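Local coordinates for aprataxin and PNK-like factor (Homo sapiens, PDB 5W7W), which acts as a histone chaperone in single- and double-strand DNA break repair and uses its FHA domain, the part described here, to interact with XRCC1 and XRCC4, at residues P23-I28 against I47-G52. Residues are numbered along the deposited sequence; the frame is centred on the assembly and turned at random.
Sequences PGETVI and ILEVAG. With FMT (formic acid), chain E.
The carboxylate of Glu25 lies with one face over the CG2 methyl of Ile47, with Glu25 CD 3.8 Å from Ile47 CG2. A water sits on the other side of the plane, near the OE1 edge. The water donates to Glu25 OE1 at 2.6 Å and to Glu49 OE2 at 3.0 Å, and so bridges two acids of like charge. The carboxylate planes are turned 53° apart. Arg56 takes Glu49 OE1 in a salt bridge, which probably offsets part of this charge. Glu49 CG rests 3.7 Å from Gly24 O. At the end of the strand pair, a formic acid molecule accepts a hydrogen bond from Gly52 N.

The backbones of 24-28 and 47-51 run antiparallel. Gly24 with Val50 and Thr26 with Leu48 are the hydrogen-bonded pairs, each closed by two N-H...O bonds. Thr26 N meets Leu48 O at 2.8 Å. This is the edge of the four-stranded sheet in the FHA beta sandwich. Glu25 and Ile47 share one face; Leu48 and Val50 point from the other to Leu21, Leu10 and Phe8 of the second sheet.

Ile28 adds to that core. Its CG1 stands between the backbone N and carbonyl carbon (chi1 64°), and with the chain then extended, chi2 168°, CG2 and CD1 both lie against Leu48. The side chains meet at about a right angle, Ile28 CG2 lying 3.8 Å from Leu48 CD1. Ile28 CD1 is 3.9 Å from Leu48 CG. With an alanine here, the isopropyl end of Leu48 would probably lose this flank and face a gap. Leu94 also touches Ile28.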
ATOM      1  N   PRO A  23       7.417  10.219  -5.913  1.00 12.69           N
ATOM      2  CA  PRO A  23       6.472  11.258  -5.491  1.00 11.47           C
ATOM      3  C   PRO A  23       5.218  11.235  -6.345  1.00 12.90           C
ATOM      4  O   PRO A  23       5.240  10.837  -7.515  1.00 13.35           O
ATOM      5  CB  PRO A  23       7.259  12.565  -5.697  1.00 12.00           C
ATOM      6  CG  PRO A  23       8.699  12.147  -5.675  1.00 13.97           C
ATOM      7  CD  PRO A  23       8.702  10.792  -6.344  1.00 14.15           C
ATOM      8  N   GLY A  24       4.123  11.687  -5.760  1.00 10.84           N
ATOM      9  CA  GLY A  24       2.861  11.777  -6.466  1.00 11.11           C
ATOM     10  C   GLY A  24       2.035  10.517  -6.308  1.00 10.70           C
ATOM     11  O   GLY A  24       2.215   9.751  -5.360  1.00 10.47           O
ATOM     12  N   GLU A  25       1.091  10.339  -7.214  1.00 12.40           N
ATOM     13  CA  GLU A  25       0.171   9.214  -7.166  1.00 11.84           C
ATOM     14  C   GLU A  25       0.728   8.024  -7.925  1.00 12.05           C
ATOM     15  O   GLU A  25       1.243   8.164  -9.043  1.00 14.10           O
ATOM     16  CB  GLU A  25      -1.188   9.567  -7.770  1.00 12.53           C
ATOM     17  CG  GLU A  25      -2.005  10.549  -6.948  1.00 15.10           C
ATOM     18  CD  GLU A  25      -3.461  10.664  -7.395  1.00 21.09           C
ATOM     19  OE1 GLU A  25      -4.302  11.117  -6.595  1.00 23.28           O
ATOM     20  OE2 GLU A  25      -3.778  10.286  -8.538  1.00 23.48           O
ATOM     21  N   THR A  26       0.531   6.840  -7.354  1.00 11.09           N
ATOM     22  CA  THR A  26       0.854   5.559  -7.980  1.00 10.89           C
ATOM     23  C   THR A  26      -0.356   4.653  -7.818  1.00 11.86           C
ATOM     24  O   THR A  26      -0.787   4.400  -6.694  1.00 10.67           O
ATOM     25  CB  THR A  26       2.072   4.910  -7.314  1.00 12.35           C
ATOM     26  OG1 THR A  26       3.212   5.769  -7.436  1.00 13.81           O
ATOM     27  CG2 THR A  26       2.429   3.582  -7.972  1.00 15.79           C
ATOM     28  N   VAL A  27      -0.896   4.156  -8.926  1.00 11.47           N
ATOM     29  CA  VAL A  27      -1.975   3.177  -8.880  1.00 11.59           C
ATOM     30  C   VAL A  27      -1.374   1.824  -8.546  1.00 12.39           C
ATOM     31  O   VAL A  27      -0.352   1.436  -9.118  1.00 13.15           O
ATOM     32  CB  VAL A  27      -2.715   3.139 -10.223  1.00 15.13           C
ATOM     33  CG1 VAL A  27      -3.807   2.068 -10.209  1.00 16.02           C
ATOM     34  CG2 VAL A  27      -3.305   4.489 -10.542  1.00 17.49           C
ATOM     35  N   ILE A  28      -1.974   1.126  -7.585  1.00 10.44           N
ATOM     36  CA  ILE A  28      -1.519  -0.205  -7.217  1.00 10.67           C
ATOM     37  C   ILE A  28      -2.655  -1.206  -7.363  1.00  9.42           C
ATOM     38  O   ILE A  28      -3.837  -0.868  -7.416  1.00 10.15           O
ATOM     39  CB  ILE A  28      -0.900  -0.259  -5.804  1.00 11.56           C
ATOM     40  CG1 ILE A  28      -1.929   0.080  -4.734  1.00 10.33           C
ATOM     41  CG2 ILE A  28       0.319   0.676  -5.718  1.00 13.15           C
ATOM     42  CD1 ILE A  28      -1.459  -0.240  -3.323  1.00 11.65           C
ATOM     43  N   ILE A  47      -4.955   3.807  -4.813  1.00  9.39           N
ATOM     44  CA  ILE A  47      -3.984   4.838  -5.163  1.00  8.41           C
ATOM     45  C   ILE A  47      -3.131   5.114  -3.935  1.00  8.77           C
ATOM     46  O   ILE A  47      -3.665   5.361  -2.848  1.00  9.52           O
ATOM     47  CB  ILE A  47      -4.677   6.129  -5.627  1.00  9.74           C
ATOM     48  CG1 ILE A  47      -5.640   5.829  -6.779  1.00 13.01           C
ATOM     49  CG2 ILE A  47      -3.632   7.172  -6.033  1.00 12.08           C
ATOM     50  CD1 ILE A  47      -6.347   7.021  -7.332  1.00 17.21           C
ATOM     51  N   LEU A  48      -1.815   5.074  -4.100  1.00  8.76           N
ATOM     52  CA  LEU A  48      -0.892   5.574  -3.093  1.00  8.59           C
ATOM     53  C   LEU A  48      -0.429   6.949  -3.526  1.00  9.43           C
ATOM     54  O   LEU A  48      -0.178   7.172  -4.716  1.00 12.34           O
ATOM     55  CB  LEU A  48       0.333   4.681  -2.975  1.00  9.52           C
ATOM     56  CG  LEU A  48       0.065   3.275  -2.490  1.00 11.08           C
ATOM     57  CD1 LEU A  48       1.336   2.462  -2.471  1.00 12.55           C
ATOM     58  CD2 LEU A  48      -0.538   3.279  -1.124  1.00 13.71           C
ATOM     59  N   GLU A  49      -0.328   7.880  -2.585  1.00  8.70           N
ATOM     60  CA  GLU A  49       0.213   9.192  -2.893  1.00  9.02           C
ATOM     61  C   GLU A  49       1.300   9.552  -1.899  1.00  8.61           C
ATOM     62  O   GLU A  49       1.074   9.502  -0.687  1.00  9.80           O
ATOM     63  CB  GLU A  49      -0.855  10.272  -2.848  1.00 10.02           C
ATOM     64  CG  GLU A  49      -0.343  11.602  -3.397  1.00 11.93           C
ATOM     65  CD  GLU A  49      -0.934  12.797  -2.727  1.00 17.78           C
ATOM     66  OE1 GLU A  49      -0.878  12.887  -1.482  1.00 15.35           O
ATOM     67  OE2 GLU A  49      -1.433  13.669  -3.465  1.00 23.12           O
ATOM     68  N   VAL A  50       2.456   9.959  -2.432  1.00  9.19           N
ATOM     69  CA  VAL A  50       3.571  10.509  -1.672  1.00  9.82           C
ATOM     70  C   VAL A  50       3.573  12.018  -1.897  1.00  9.63           C
ATOM     71  O   VAL A  50       3.677  12.485  -3.042  1.00  9.86           O
ATOM     72  CB  VAL A  50       4.899   9.894  -2.134  1.00  9.83           C
ATOM     73  CG1 VAL A  50       6.063  10.572  -1.451  1.00 11.36           C
ATOM     74  CG2 VAL A  50       4.900   8.380  -1.871  1.00 12.03           C
ATOM     75  N   ALA A  51       3.471  12.780  -0.813  1.00  9.09           N
ATOM     76  CA  ALA A  51       3.477  14.234  -0.892  1.00 10.26           C
ATOM     77  C   ALA A  51       3.803  14.791   0.475  1.00 10.31           C
ATOM     78  O   ALA A  51       3.313  14.299   1.493  1.00  9.60           O
ATOM     79  CB  ALA A  51       2.109  14.774  -1.330  1.00 11.97           C
ATOM     80  N   GLY A  52       4.635  15.823   0.500  1.00 11.19           N
ATOM     81  CA  GLY A  52       4.877  16.527   1.744  1.00 11.69           C
ATOM     82  C   GLY A  52       5.362  15.633   2.863  1.00 11.77           C
ATOM     83  O   GLY A  52       4.990  15.835   4.026  1.00 12.33           O
TER
HETATM   84  C   FMT E 203       4.884  17.573  -2.735  1.00 21.90           C
HETATM   85  O1  FMT E 203       5.535  16.782  -2.067  1.00 15.39           O
HETATM   86  O2  FMT E 203       4.215  17.228  -3.715  1.00 23.19           O
HETATM   87  O   HOH W   1      -3.980  13.188  -5.003  1.00 26.57           O